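Local atomic coordinates of enoyl-CoA hydratase/isomerase (Pseudomonas aeruginosa, PDB entry 3LAO), a protein that probably hydrates the side-chain double bond of a steroid enoyl-CoA thioester, as a trimeric lyase of the enoyl-CoA hydratase/isomerase family. Residues R19-L24 against E56-V61; D43-M48 against V94-V99; R104-V109 against A214-L219; V110-T115 against R134-A139; T154-R159 against Q224-G229. All blocks are in the same frame, centred on the assembly; numbering follows the deposited sequence. Where two conformers were deposited one is given.

Interaction 1 (R19-L24 against E56-V61); sequences RGHLFL and ESRCAV
His-21 and Arg-58 run alongside each other in the same sense: the guanidinium rests flat on the imidazole, centres 4.1 Å apart and planes at 25°, while Arg-58 CD adds a CH-pi contact to the same ring. An extended arginine suits this place, since its methylenes and its flat end can both cover a ring. Arg-58 NH1 reaches on to the carbonyl of Ala-208. His-21 O accepts a nearly straight bond from Arg-58 N (2.7 Å, 175°) and a weak one from Cys-59 N. Parallel pairing then takes over, with Phe-23 N to Cys-59 O at 2.8 Å and Phe-23 O to Val-61 N at 2.8 Å. A type II' turn from Arg-19 to Leu-22, with Gly-20 at positive phi, swings the chain into this strand. Strands 22-27 and 59-64 are the two strands of a beta-alpha-beta unit whose crossover helix, 38-53, packs on Phe-23 and Ala-60; Leu-22, Cys-59 and Val-61 instead face helix 196-209.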
# COMPACT_ATOMS: atom_id res chain seq x y z
N ARG B 19 -19.86 -11.04 -25.39
CA ARG B 19 -19.32 -10.46 -26.60
C ARG B 19 -17.89 -10.99 -26.86
O ARG B 19 -16.90 -10.43 -26.38
CB ARG B 19 -19.40 -8.95 -26.51
CG ARG B 19 -19.13 -8.27 -27.82
CD ARG B 19 -19.03 -6.77 -27.64
NE ARG B 19 -20.30 -6.23 -27.20
CZ ARG B 19 -20.52 -4.93 -27.00
NH1 ARG B 19 -19.55 -4.05 -27.21
NH2 ARG B 19 -21.71 -4.51 -26.58
N GLY B 20 -17.78 -12.07 -27.64
CA GLY B 20 -16.55 -12.82 -27.73
C GLY B 20 -16.13 -13.34 -26.38
O GLY B 20 -16.93 -13.98 -25.68
N HIS B 21 -14.89 -13.05 -25.98
CA HIS B 21 -14.42 -13.47 -24.66
C HIS B 21 -14.83 -12.48 -23.55
O HIS B 21 -14.44 -12.64 -22.38
CB HIS B 21 -12.88 -13.71 -24.67
CG HIS B 21 -12.46 -14.85 -25.53
ND1 HIS B 21 -11.47 -14.75 -26.49
CD2 HIS B 21 -12.93 -16.13 -25.61
CE1 HIS B 21 -11.34 -15.91 -27.11
NE2 HIS B 21 -12.22 -16.76 -26.60
N LEU B 22 -15.58 -11.44 -23.90
CA LEU B 22 -15.98 -10.45 -22.88
C LEU B 22 -17.40 -10.72 -22.34
O LEU B 22 -18.31 -11.11 -23.10
CB LEU B 22 -15.91 -9.03 -23.44
CG LEU B 22 -14.58 -8.59 -24.04
CD1 LEU B 22 -14.61 -7.12 -24.23
CD2 LEU B 22 -13.40 -9.01 -23.13
N PHE B 23 -17.57 -10.52 -21.04
CA PHE B 23 -18.85 -10.75 -20.40
C PHE B 23 -19.34 -9.38 -19.89
O PHE B 23 -18.75 -8.80 -18.95
CB PHE B 23 -18.74 -11.82 -19.28
CG PHE B 23 -20.07 -12.27 -18.73
CD1 PHE B 23 -20.65 -11.64 -17.67
CD2 PHE B 23 -20.75 -13.31 -19.33
CE1 PHE B 23 -21.90 -12.03 -17.21
CE2 PHE B 23 -21.98 -13.70 -18.87
CZ PHE B 23 -22.55 -13.04 -17.81
N LEU B 24 -20.36 -8.84 -20.54
CA LEU B 24 -20.82 -7.48 -20.17
C LEU B 24 -22.00 -7.46 -19.21
O LEU B 24 -23.03 -8.06 -19.48
CB LEU B 24 -21.14 -6.64 -21.42
CG LEU B 24 -19.98 -6.14 -22.28
CD1 LEU B 24 -18.97 -7.17 -22.54
CD2 LEU B 24 -20.51 -5.65 -23.59
N GLU B 56 -15.70 -19.50 -21.43
CA GLU B 56 -15.10 -18.71 -22.49
C GLU B 56 -15.13 -17.21 -22.21
O GLU B 56 -14.76 -16.40 -23.06
CB GLU B 56 -15.82 -18.96 -23.82
CG GLU B 56 -16.93 -20.00 -23.77
CD GLU B 56 -18.29 -19.42 -23.36
OE1 GLU B 56 -19.01 -20.10 -22.58
OE2 GLU B 56 -18.64 -18.31 -23.82
N SER B 57 -15.59 -16.82 -21.04
CA SER B 57 -15.48 -15.42 -20.71
C SER B 57 -14.12 -15.28 -20.07
O SER B 57 -13.75 -16.06 -19.20
CB SER B 57 -16.60 -15.01 -19.77
OG SER B 57 -17.87 -15.24 -20.36
N ARG B 58 -13.35 -14.31 -20.53
CA ARG B 58 -12.02 -14.12 -20.02
C ARG B 58 -11.92 -12.86 -19.24
O ARG B 58 -10.98 -12.67 -18.48
CB ARG B 58 -11.01 -14.06 -21.16
CG ARG B 58 -10.76 -15.41 -21.75
CD ARG B 58 -9.90 -15.26 -23.00
NE ARG B 58 -9.76 -16.51 -23.74
CZ ARG B 58 -8.64 -16.85 -24.38
NH1 ARG B 58 -7.57 -16.05 -24.34
NH2 ARG B 58 -8.58 -18.00 -25.06
N CYS B 59 -12.90 -11.99 -19.41
CA CYS B 59 -12.95 -10.77 -18.63
C CYS B 59 -14.40 -10.25 -18.57
O CYS B 59 -15.20 -10.38 -19.52
CB CYS B 59 -12.03 -9.75 -19.28
SG CYS B 59 -11.69 -8.26 -18.29
N ALA B 60 -14.76 -9.69 -17.44
CA ALA B 60 -16.10 -9.16 -17.28
C ALA B 60 -16.00 -7.62 -17.32
O ALA B 60 -15.06 -7.04 -16.77
CB ALA B 60 -16.64 -9.63 -15.95
N VAL B 61 -16.95 -6.96 -17.97
CA VAL B 61 -17.02 -5.50 -17.87
C VAL B 61 -18.31 -5.07 -17.17
O VAL B 61 -19.43 -5.31 -17.66
CB VAL B 61 -16.97 -4.85 -19.24
CG1 VAL B 61 -16.99 -3.35 -19.09
CG2 VAL B 61 -15.73 -5.33 -20.01

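Interaction 2 (D43-M48 against V94-V99); sequences DLALAM and VDPWGV
Leu-44 directs CG anti to its own backbone nitrogen (chi1 174°), which brings CG and CD2 against the ring of Pro-96; one turn on, Met-48 (selenomethionine) sets its CB 3.9 Å from Val-94 CB. The contact belongs to the crotonase fold: helix 38-53, the crossover helix of a beta-alpha-beta unit, receives the loop that leads from helix 75-78 to strand 108-112. Leu-44 and Pro-96 pass flank to flank, pointing oppositely, with Leu-44 CG 3.4 Å from Pro-96 CG. Ala-45 is small enough to let the loop close in, its CB lying 3.3 Å from Val-94 O and 3.9 Å from Pro-96 CD. A compact proline fits this buried spot well, having no amide hydrogen to satisfy. Next to it, a type I turn from Asp-95 to Gly-98 is braced by Asp-95, whose OD2 accepts Val-99 N from above the carboxylate plane. The indole of Trp-97 is held by NE1 on the carbonyl of Ala-119 and meets Phe-36 edge-to-face. One hydrogen bond joins the two backbones: Val-94 N lies 3.0 Å from Ala-45 O, approaching from above the carbonyl plane.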
# COMPACT_ATOMS: atom_id res chain seq x y z
N ASP B 43 -29.41 -9.92 -8.52
CA ASP B 43 -29.22 -10.11 -9.93
C ASP B 43 -27.75 -9.86 -10.37
O ASP B 43 -27.22 -10.64 -11.15
CB ASP B 43 -30.23 -9.30 -10.74
CG ASP B 43 -30.40 -9.83 -12.14
OD1 ASP B 43 -30.29 -11.07 -12.35
OD2 ASP B 43 -30.64 -9.02 -13.03
N LEU B 44 -27.13 -8.80 -9.87
CA LEU B 44 -25.71 -8.54 -10.06
C LEU B 44 -24.82 -9.73 -9.54
O LEU B 44 -23.93 -10.20 -10.25
CB LEU B 44 -25.28 -7.18 -9.43
CG LEU B 44 -23.75 -6.83 -9.44
CD1 LEU B 44 -23.18 -6.87 -10.86
CD2 LEU B 44 -23.41 -5.48 -8.83
N ALA B 45 -25.06 -10.22 -8.32
CA ALA B 45 -24.34 -11.38 -7.82
C ALA B 45 -24.54 -12.62 -8.69
O ALA B 45 -23.59 -13.37 -8.90
CB ALA B 45 -24.71 -11.67 -6.39
N LEU B 46 -25.76 -12.82 -9.21
CA LEU B 46 -26.02 -13.93 -10.15
C LEU B 46 -25.30 -13.79 -11.49
O LEU B 46 -24.82 -14.77 -12.04
CB LEU B 46 -27.51 -14.16 -10.39
CG LEU B 46 -28.24 -14.87 -9.24
CD1 LEU B 46 -29.73 -15.00 -9.55
CD2 LEU B 46 -27.64 -16.24 -8.93
N ALA B 47 -25.28 -12.57 -12.03
CA ALA B 47 -24.51 -12.23 -13.21
C ALA B 47 -23.00 -12.51 -12.99
O ALA B 47 -22.34 -13.03 -13.88
CB ALA B 47 -24.73 -10.78 -13.59
N MSE B 48 -22.46 -12.16 -11.82
CA MSE B 48 -21.06 -12.49 -11.56
C MSE B 48 -20.83 -14.00 -11.46
O MSE B 48 -19.89 -14.52 -12.03
CB MSE B 48 -20.52 -11.80 -10.32
CG MSE B 48 -19.12 -11.29 -10.56
SE MSE B 48 -19.13 -9.68 -11.67
CE MSE B 48 -19.53 -8.35 -10.29
N VAL B 94 -21.93 -14.58 -6.75
CA VAL B 94 -20.65 -14.12 -6.19
C VAL B 94 -20.85 -12.67 -5.73
O VAL B 94 -21.45 -11.88 -6.44
CB VAL B 94 -19.58 -14.12 -7.30
CG1 VAL B 94 -18.26 -13.54 -6.81
CG2 VAL B 94 -19.41 -15.53 -7.88
N ASP B 95 -20.40 -12.34 -4.53
CA ASP B 95 -20.51 -10.99 -3.98
C ASP B 95 -19.73 -9.97 -4.83
O ASP B 95 -18.52 -10.06 -4.96
CB ASP B 95 -19.99 -11.00 -2.55
CG ASP B 95 -20.12 -9.65 -1.87
OD1 ASP B 95 -20.59 -8.71 -2.53
OD2 ASP B 95 -19.76 -9.53 -0.67
N PRO B 96 -20.45 -9.04 -5.47
CA PRO B 96 -19.84 -7.95 -6.23
C PRO B 96 -18.86 -7.16 -5.39
O PRO B 96 -17.82 -6.78 -5.88
CB PRO B 96 -21.05 -7.06 -6.57
CG PRO B 96 -22.16 -8.06 -6.71
CD PRO B 96 -21.92 -9.03 -5.59
N TRP B 97 -19.20 -6.92 -4.14
CA TRP B 97 -18.33 -6.23 -3.22
C TRP B 97 -17.11 -7.01 -2.74
O TRP B 97 -16.28 -6.48 -2.02
CB TRP B 97 -19.16 -5.69 -2.07
CG TRP B 97 -19.86 -4.46 -2.59
CD1 TRP B 97 -19.40 -3.19 -2.55
CD2 TRP B 97 -21.10 -4.41 -3.30
NE1 TRP B 97 -20.28 -2.34 -3.16
CE2 TRP B 97 -21.34 -3.07 -3.63
CE3 TRP B 97 -22.04 -5.38 -3.68
CZ2 TRP B 97 -22.48 -2.65 -4.32
CZ3 TRP B 97 -23.16 -4.97 -4.37
CH2 TRP B 97 -23.38 -3.63 -4.68
N GLY B 98 -17.01 -8.26 -3.17
CA GLY B 98 -15.93 -9.15 -2.77
C GLY B 98 -15.68 -9.31 -1.28
O GLY B 98 -14.54 -9.50 -0.86
N VAL B 99 -16.73 -9.26 -0.47
CA VAL B 99 -16.53 -9.35 0.97
C VAL B 99 -16.88 -10.73 1.50
O VAL B 99 -16.23 -11.26 2.39
CB VAL B 99 -17.29 -8.23 1.70
CG1 VAL B 99 -17.42 -8.50 3.17
CG2 VAL B 99 -16.60 -6.89 1.46

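Interaction 3 (R104-V109 against A214-L219); sequences RSKPLV and AVRAAL
Arg-104 makes its approach to Leu-219 with the guanidinium, NH1 standing 4.4 Å from Leu-219 CD2. That group has other work to do: NH1 donates to Lys-106 O at 2.9 Å, with the acceptor in the guanidinium plane, and also forms a salt bridge with Asp-128, while NH2 binds the carbonyl of Asn-126. The arginine thereby clamps the bend that leads into strand 108-112. At Ser-105 the backbone carbonyl faces helix 212-222, lying 3.8 Å from Arg-216 CG; a water lies between the two segments, 2.8 Å from both Ser-105 O and Arg-216 O. Lys-106 runs alongside Arg-216 in the same direction, its CD at the guanidinium edge, 3.9 Å from Arg-216 NH2. Its NZ is engaged by the carbonyls of Tyr-51 and Ser-57, and a cation-pi contact with the Tyr-51 ring adds to its hold. Pro-107 then lies slantwise over Val-215 and Leu-219, CG meeting Val-215 CG1 at 3.4 Å and CD meeting Leu-219 CD1 at 3.8 Å. Val-215 and Leu-219, four residues apart, present a branched apolar surface from one side of the helix, while Ala-217 and Ala-218 pack on the third subunit. No direct hydrogen bond links the segments, so their cohesion comes mainly from apolar contact, and the charged ends of Arg-104 and Lys-106 are bonded by other partners.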
# COMPACT_ATOMS: atom_id res chain seq x y z
N ARG B 104 -14.45 -13.80 -6.57
CA ARG B 104 -14.21 -14.02 -7.98
C ARG B 104 -12.80 -14.55 -8.19
O ARG B 104 -11.94 -14.50 -7.30
CB ARG B 104 -14.40 -12.73 -8.80
CG ARG B 104 -13.37 -11.64 -8.52
CD ARG B 104 -13.70 -10.33 -9.30
NE ARG B 104 -12.85 -9.26 -8.80
CZ ARG B 104 -11.68 -8.92 -9.35
NH1 ARG B 104 -11.25 -9.56 -10.43
NH2 ARG B 104 -10.94 -7.93 -8.83
N SER B 105 -12.55 -15.08 -9.37
CA SER B 105 -11.23 -15.58 -9.65
C SER B 105 -10.81 -15.22 -11.06
O SER B 105 -9.80 -15.69 -11.53
CB SER B 105 -11.23 -17.09 -9.44
OG SER B 105 -12.16 -17.69 -10.31
N LYS B 106 -11.63 -14.44 -11.75
CA LYS B 106 -11.35 -13.92 -13.08
C LYS B 106 -11.44 -12.40 -13.06
O LYS B 106 -11.92 -11.83 -12.09
CB LYS B 106 -12.32 -14.50 -14.09
CG LYS B 106 -12.20 -15.98 -14.25
CD LYS B 106 -12.88 -16.42 -15.55
CE LYS B 106 -14.30 -16.90 -15.35
NZ LYS B 106 -14.90 -17.09 -16.71
N PRO B 107 -10.94 -11.74 -14.11
CA PRO B 107 -10.74 -10.28 -14.05
C PRO B 107 -12.01 -9.48 -14.18
O PRO B 107 -12.90 -9.89 -14.86
CB PRO B 107 -9.84 -9.99 -15.27
CG PRO B 107 -9.13 -11.28 -15.48
CD PRO B 107 -10.13 -12.36 -15.17
N LEU B 108 -12.06 -8.32 -13.55
CA LEU B 108 -13.21 -7.45 -13.72
C LEU B 108 -12.74 -6.04 -14.01
O LEU B 108 -11.84 -5.52 -13.37
CB LEU B 108 -14.06 -7.47 -12.45
CG LEU B 108 -15.20 -6.46 -12.35
CD1 LEU B 108 -16.25 -6.84 -13.30
CD2 LEU B 108 -15.70 -6.59 -10.97
N VAL B 109 -13.33 -5.43 -15.02
CA VAL B 109 -13.02 -4.08 -15.40
C VAL B 109 -14.31 -3.32 -15.18
O VAL B 109 -15.39 -3.84 -15.45
CB VAL B 109 -12.65 -4.00 -16.89
CG1 VAL B 109 -12.71 -2.54 -17.38
CG2 VAL B 109 -11.30 -4.62 -17.13
N ALA B 214 -2.71 -18.20 -16.95
CA ALA B 214 -1.70 -17.35 -16.37
C ALA B 214 -2.38 -16.15 -15.68
O ALA B 214 -1.98 -15.77 -14.59
CB ALA B 214 -0.65 -16.93 -17.43
N VAL B 215 -3.43 -15.60 -16.30
CA VAL B 215 -4.20 -14.50 -15.73
C VAL B 215 -4.79 -14.94 -14.36
O VAL B 215 -4.58 -14.29 -13.32
CB VAL B 215 -5.30 -13.96 -16.69
CG1 VAL B 215 -6.38 -13.18 -15.91
CG2 VAL B 215 -4.71 -13.10 -17.78
N ARG B 216 -5.47 -16.08 -14.39
CA ARG B 216 -6.04 -16.63 -13.17
C ARG B 216 -5.03 -16.80 -12.06
O ARG B 216 -5.31 -16.45 -10.92
CB ARG B 216 -6.78 -17.95 -13.46
CG ARG B 216 -8.12 -17.72 -14.22
CD ARG B 216 -9.11 -18.91 -14.15
NE ARG B 216 -8.87 -19.94 -15.17
CZ ARG B 216 -9.45 -19.99 -16.38
NH1 ARG B 216 -9.15 -20.98 -17.21
NH2 ARG B 216 -10.31 -19.05 -16.75
N ALA B 217 -3.85 -17.34 -12.37
CA ALA B 217 -2.83 -17.56 -11.35
C ALA B 217 -2.22 -16.23 -10.87
O ALA B 217 -1.85 -16.08 -9.72
CB ALA B 217 -1.77 -18.46 -11.89
N ALA B 218 -2.13 -15.24 -11.76
CA ALA B 218 -1.74 -13.91 -11.33
C ALA B 218 -2.71 -13.35 -10.27
O ALA B 218 -2.23 -12.90 -9.19
CB ALA B 218 -1.60 -12.97 -12.52
N LEU B 219 -4.03 -13.43 -10.54
CA LEU B 219 -5.06 -12.88 -9.64
C LEU B 219 -4.99 -13.57 -8.31
O LEU B 219 -5.06 -12.92 -7.25
CB LEU B 219 -6.48 -13.03 -10.18
CG LEU B 219 -6.85 -11.96 -11.18
CD1 LEU B 219 -8.11 -12.36 -11.90
CD2 LEU B 219 -7.02 -10.58 -10.53
O HOH W 1 -7.87 -16.68 -9.76

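Interaction 4 (V110-T115 against R134-A139); sequences VAVQGT and RGTRFA
Thr-136 turns its side chain into the bend at Gln-113 and Gly-114, where strand 108-112 of the large sheet gives way to strand 115-117 of a small mixed sheet in the crotonase fold. With chi1 at -63°, OG1 stands beside its own backbone nitrogen and CG2 lies anti to that nitrogen, which lets the two branches meet different parts of the bend. OG1 is 3.3 Å from Gln-113 CA and takes a weak hydrogen bond from Gly-114 N; its hydroxyl is also hydrogen-bonded to Ala-133 O. CG2 lies 3.6 Å from Gly-114 O and touches Val-112 CG2. Threonine fits because it offers a polar and an apolar branch at one carbon, and Gly-114 because the bend requires positive phi.

Farther on, Thr-115 and Arg-137 form a parallel bridge pair, and their side chains cross obliquely on one face of the small sheet. Arginine suits this exposed position on the central strand, where the chain, bent at chi3, lets NH2 form a salt bridge with Glu-175, near the strand on the other side. Phe-138 heads away from the bend, yet its ring swings back so that CZ comes to 4.2 Å from Val-112 CG2, an apolar link with the larger sheet; the same ring also meets that of Phe-176. The shorter of the two hydrogen bonds across the segments is between backbones: Arg-137 N donates to Gly-114 O at 2.7 Å, with an angle of 152° at the hydrogen.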
# COMPACT_ATOMS: atom_id res chain seq x y z
N VAL B 110 -14.22 -2.09 -14.68
CA VAL B 110 -15.42 -1.35 -14.45
C VAL B 110 -15.36 0.05 -15.06
O VAL B 110 -14.33 0.76 -14.97
CB VAL B 110 -15.75 -1.27 -12.93
CG1 VAL B 110 -14.67 -0.41 -12.16
CG2 VAL B 110 -17.13 -0.69 -12.78
N ALA B 111 -16.48 0.45 -15.67
CA ALA B 111 -16.66 1.81 -16.20
C ALA B 111 -17.71 2.60 -15.40
O ALA B 111 -18.83 2.12 -15.23
CB ALA B 111 -17.09 1.74 -17.68
N VAL B 112 -17.36 3.80 -14.94
CA VAL B 112 -18.28 4.62 -14.14
C VAL B 112 -18.43 6.06 -14.64
O VAL B 112 -17.47 6.70 -15.06
CB VAL B 112 -17.80 4.79 -12.70
CG1 VAL B 112 -17.58 3.44 -12.02
CG2 VAL B 112 -16.58 5.55 -12.72
N GLN B 113 -19.64 6.58 -14.49
CA GLN B 113 -19.98 7.93 -14.93
C GLN B 113 -20.99 8.60 -14.01
O GLN B 113 -21.83 7.93 -13.38
CB GLN B 113 -20.60 7.89 -16.33
CG GLN B 113 -22.09 7.52 -16.34
CD GLN B 113 -22.36 6.02 -16.27
OE1 GLN B 113 -21.72 5.29 -15.50
NE2 GLN B 113 -23.34 5.56 -17.06
N GLY B 114 -20.93 9.92 -13.99
CA GLY B 114 -21.89 10.73 -13.27
C GLY B 114 -21.79 10.69 -11.75
O GLY B 114 -21.01 11.42 -11.16
N THR B 115 -22.62 9.85 -11.15
CA THR B 115 -22.80 9.77 -9.72
C THR B 115 -22.35 8.41 -9.21
O THR B 115 -22.67 7.40 -9.80
CB THR B 115 -24.28 9.99 -9.35
OG1 THR B 115 -24.50 11.36 -9.04
CG2 THR B 115 -24.66 9.16 -8.17
N ARG B 134 -14.64 12.03 -16.87
CA ARG B 134 -14.33 13.31 -16.25
C ARG B 134 -15.61 13.90 -15.66
O ARG B 134 -16.66 13.88 -16.30
CB ARG B 134 -13.77 14.25 -17.30
CG ARG B 134 -13.43 15.63 -16.81
CD ARG B 134 -12.26 16.17 -17.61
NE ARG B 134 -11.00 15.57 -17.17
CZ ARG B 134 -10.20 14.81 -17.93
NH1 ARG B 134 -10.53 14.54 -19.19
NH2 ARG B 134 -9.08 14.32 -17.41
N GLY B 135 -15.53 14.39 -14.43
CA GLY B 135 -16.72 14.97 -13.82
C GLY B 135 -17.60 13.98 -13.07
O GLY B 135 -18.64 14.36 -12.54
N THR B 136 -17.21 12.72 -13.01
CA THR B 136 -17.93 11.78 -12.19
C THR B 136 -17.72 12.21 -10.74
O THR B 136 -16.66 12.69 -10.38
CB THR B 136 -17.39 10.36 -12.41
OG1 THR B 136 -17.60 9.98 -13.78
CG2 THR B 136 -18.03 9.38 -11.44
N ARG B 137 -18.73 12.01 -9.91
CA ARG B 137 -18.69 12.49 -8.54
C ARG B 137 -18.77 11.33 -7.59
O ARG B 137 -19.57 10.46 -7.75
CB ARG B 137 -19.90 13.37 -8.24
CG ARG B 137 -20.00 14.66 -9.02
CD ARG B 137 -21.48 15.13 -8.98
NE ARG B 137 -21.85 15.91 -7.78
CZ ARG B 137 -23.08 15.98 -7.24
NH1 ARG B 137 -24.09 15.28 -7.76
NH2 ARG B 137 -23.29 16.74 -6.17
N PHE B 138 -17.99 11.38 -6.53
CA PHE B 138 -17.90 10.29 -5.60
C PHE B 138 -18.11 10.86 -4.24
O PHE B 138 -17.61 11.97 -3.92
CB PHE B 138 -16.46 9.72 -5.64
CG PHE B 138 -16.07 9.11 -6.96
CD1 PHE B 138 -15.40 9.86 -7.92
CD2 PHE B 138 -16.38 7.78 -7.25
CE1 PHE B 138 -15.04 9.27 -9.17
CE2 PHE B 138 -16.02 7.16 -8.51
CZ PHE B 138 -15.34 7.90 -9.45
N ALA B 139 -18.78 10.11 -3.39
CA ALA B 139 -18.71 10.47 -1.99
C ALA B 139 -19.10 9.33 -1.10
O ALA B 139 -19.91 8.49 -1.48
CB ALA B 139 -19.57 11.77 -1.70

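Interaction 5 (T154-R159 against Q224-G229); sequences TVRFPR and QGRDEG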
# COMPACT_ATOMS: atom_id res chain seq x y z
N THR B 154 -14.15 0.22 3.33
CA THR B 154 -13.29 -0.94 3.31
C THR B 154 -11.87 -0.56 3.56
O THR B 154 -11.55 0.60 3.71
CB THR B 154 -13.34 -1.59 1.93
OG1 THR B 154 -13.85 -0.63 0.98
CG2 THR B 154 -14.23 -2.82 1.98
N VAL B 155 -11.02 -1.57 3.56
CA VAL B 155 -9.58 -1.37 3.61
C VAL B 155 -9.02 -1.02 2.24
O VAL B 155 -7.88 -0.52 2.13
CB VAL B 155 -8.92 -2.65 4.03
CG1 VAL B 155 -7.79 -2.35 5.01
CG2 VAL B 155 -9.97 -3.55 4.62
N ARG B 156 -9.80 -1.29 1.19
CA ARG B 156 -9.35 -1.06 -0.17
C ARG B 156 -9.06 0.42 -0.38
O ARG B 156 -8.03 0.79 -0.96
CB ARG B 156 -10.36 -1.60 -1.19
CG ARG B 156 -10.63 -3.08 -0.96
CD ARG B 156 -10.87 -3.87 -2.24
NE ARG B 156 -11.13 -5.27 -1.91
CZ ARG B 156 -12.34 -5.85 -1.88
NH1 ARG B 156 -13.44 -5.16 -2.21
NH2 ARG B 156 -12.42 -7.14 -1.51
N PHE B 157 -9.95 1.27 0.12
CA PHE B 157 -9.76 2.70 0.00
C PHE B 157 -8.38 3.13 0.60
O PHE B 157 -7.56 3.74 -0.11
CB PHE B 157 -10.95 3.41 0.65
CG PHE B 157 -11.17 4.82 0.14
CD1 PHE B 157 -10.11 5.59 -0.30
CD2 PHE B 157 -12.44 5.37 0.14
CE1 PHE B 157 -10.30 6.87 -0.74
CE2 PHE B 157 -12.64 6.67 -0.29
CZ PHE B 157 -11.56 7.42 -0.72
N PRO B 158 -8.09 2.78 1.87
CA PRO B 158 -6.78 3.17 2.42
C PRO B 158 -5.60 2.51 1.71
O PRO B 158 -4.58 3.18 1.57
CB PRO B 158 -6.83 2.70 3.88
CG PRO B 158 -8.30 2.54 4.20
CD PRO B 158 -9.04 2.31 2.92
N ARG B 159 -5.74 1.25 1.28
CA ARG B 159 -4.71 0.58 0.45
C ARG B 159 -4.44 1.36 -0.81
O ARG B 159 -3.29 1.61 -1.11
CB ARG B 159 -5.10 -0.86 0.09
CG ARG B 159 -5.24 -1.77 1.28
CD ARG B 159 -4.01 -1.67 2.18
NE ARG B 159 -4.14 -2.50 3.38
CZ ARG B 159 -3.97 -2.05 4.62
NH1 ARG B 159 -4.13 -2.89 5.63
NH2 ARG B 159 -3.65 -0.78 4.86
N GLN B 224 -3.70 -12.64 -2.23
CA GLN B 224 -3.14 -12.95 -0.90
C GLN B 224 -3.05 -11.77 0.07
O GLN B 224 -2.26 -10.83 -0.12
CB GLN B 224 -1.77 -13.59 -1.02
CG GLN B 224 -1.80 -14.88 -1.78
CD GLN B 224 -3.03 -15.72 -1.44
OE1 GLN B 224 -4.07 -15.59 -2.08
NE2 GLN B 224 -2.90 -16.58 -0.44
N GLY B 225 -3.85 -11.83 1.13
CA GLY B 225 -3.83 -10.82 2.17
C GLY B 225 -4.20 -9.44 1.69
O GLY B 225 -3.89 -8.45 2.34
N ARG B 226 -4.87 -9.37 0.55
CA ARG B 226 -5.25 -8.09 -0.04
C ARG B 226 -6.02 -7.20 0.94
O ARG B 226 -5.76 -6.00 1.05
CB ARG B 226 -6.05 -8.32 -1.31
CG ARG B 226 -6.44 -7.06 -2.03
CD ARG B 226 -7.64 -7.29 -2.92
NE ARG B 226 -7.94 -6.12 -3.73
CZ ARG B 226 -8.96 -6.05 -4.57
NH1 ARG B 226 -9.77 -7.08 -4.71
NH2 ARG B 226 -9.16 -4.95 -5.27
N ASP B 227 -6.97 -7.79 1.65
CA ASP B 227 -7.84 -7.03 2.54
C ASP B 227 -7.45 -7.17 4.00
O ASP B 227 -8.19 -6.77 4.88
CB ASP B 227 -9.29 -7.44 2.33
CG ASP B 227 -9.65 -7.57 0.87
OD1 ASP B 227 -9.35 -6.64 0.10
OD2 ASP B 227 -10.22 -8.61 0.49
N GLU B 228 -6.28 -7.75 4.25
CA GLU B 228 -5.78 -7.92 5.61
C GLU B 228 -5.62 -6.57 6.29
O GLU B 228 -4.98 -5.67 5.77
CB GLU B 228 -4.46 -8.69 5.59
CG GLU B 228 -3.31 -8.01 6.31
CD GLU B 228 -2.14 -8.95 6.53
OE1 GLU B 228 -1.66 -9.55 5.55
OE2 GLU B 228 -1.70 -9.10 7.69
N GLY B 229 -6.24 -6.41 7.46
CA GLY B 229 -6.26 -5.11 8.11
C GLY B 229 -4.95 -4.76 8.78
O GLY B 229 -4.13 -5.64 9.07
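At the subunit interface, the start of helix 156-161 meets the turn that precedes helix 230-240, and a salt bridge joins them: Arg-156 NE lies 3.0 Å from Asp-227 OD1. The carboxylate is met from above its plane, the two flat groups standing 67° apart, and a weak second bond runs from Arg-156 NH2 to Asp-227 OD2. Over one face of Arg-226, Arg-156 NE sits 3.5 Å from Arg-226 CZ, the guanidinium planes 30° apart; Asp-227 and Glu-122, which pairs with Arg-156 NH1, probably offset the like charges. The link falls between the crotonase core and the C-terminal helices that take part in trimer assembly, where Arg-226 forms a cation-pi contact with Trp-163 of the third subunit. A type I turn from Gly-225 to Glu-228 presents Asp-227. Arg-159 bends at chi2 (-50°), bringing NH1 2.9 Å from Glu-228 O, in the carbonyl plane, while Val-155 CG2 packs 3.7 Å from Asp-227 O.

In the fold
Interactions 1, 3 and 4 all involve the large sheet, 1 and 3 through neighbouring strands 59-64 and 108-112, which a probable hydrogen bond from Val-109 N to Ala-60 O joins, and 3 and 4 at the two ends of strand 108-112. All three are largely buried, though 1 reaches the surface at His-21 and Glu-56 and 4 at Arg-137. Parallel backbone pairing dominates interaction 1, one backbone bond and a threonine interaction 4, and apolar contact interaction 3. Interaction 2 is wholly buried and mostly apolar, packing the crossover helix of interaction 1's unit. Interaction 5 is partly buried, charged, and lies against two other subunits; Arg-156 probably ties it to interaction 2 through the carbonyls of Trp-97 and Gly-98. Interactions 3 and 5 both touch the third subunit.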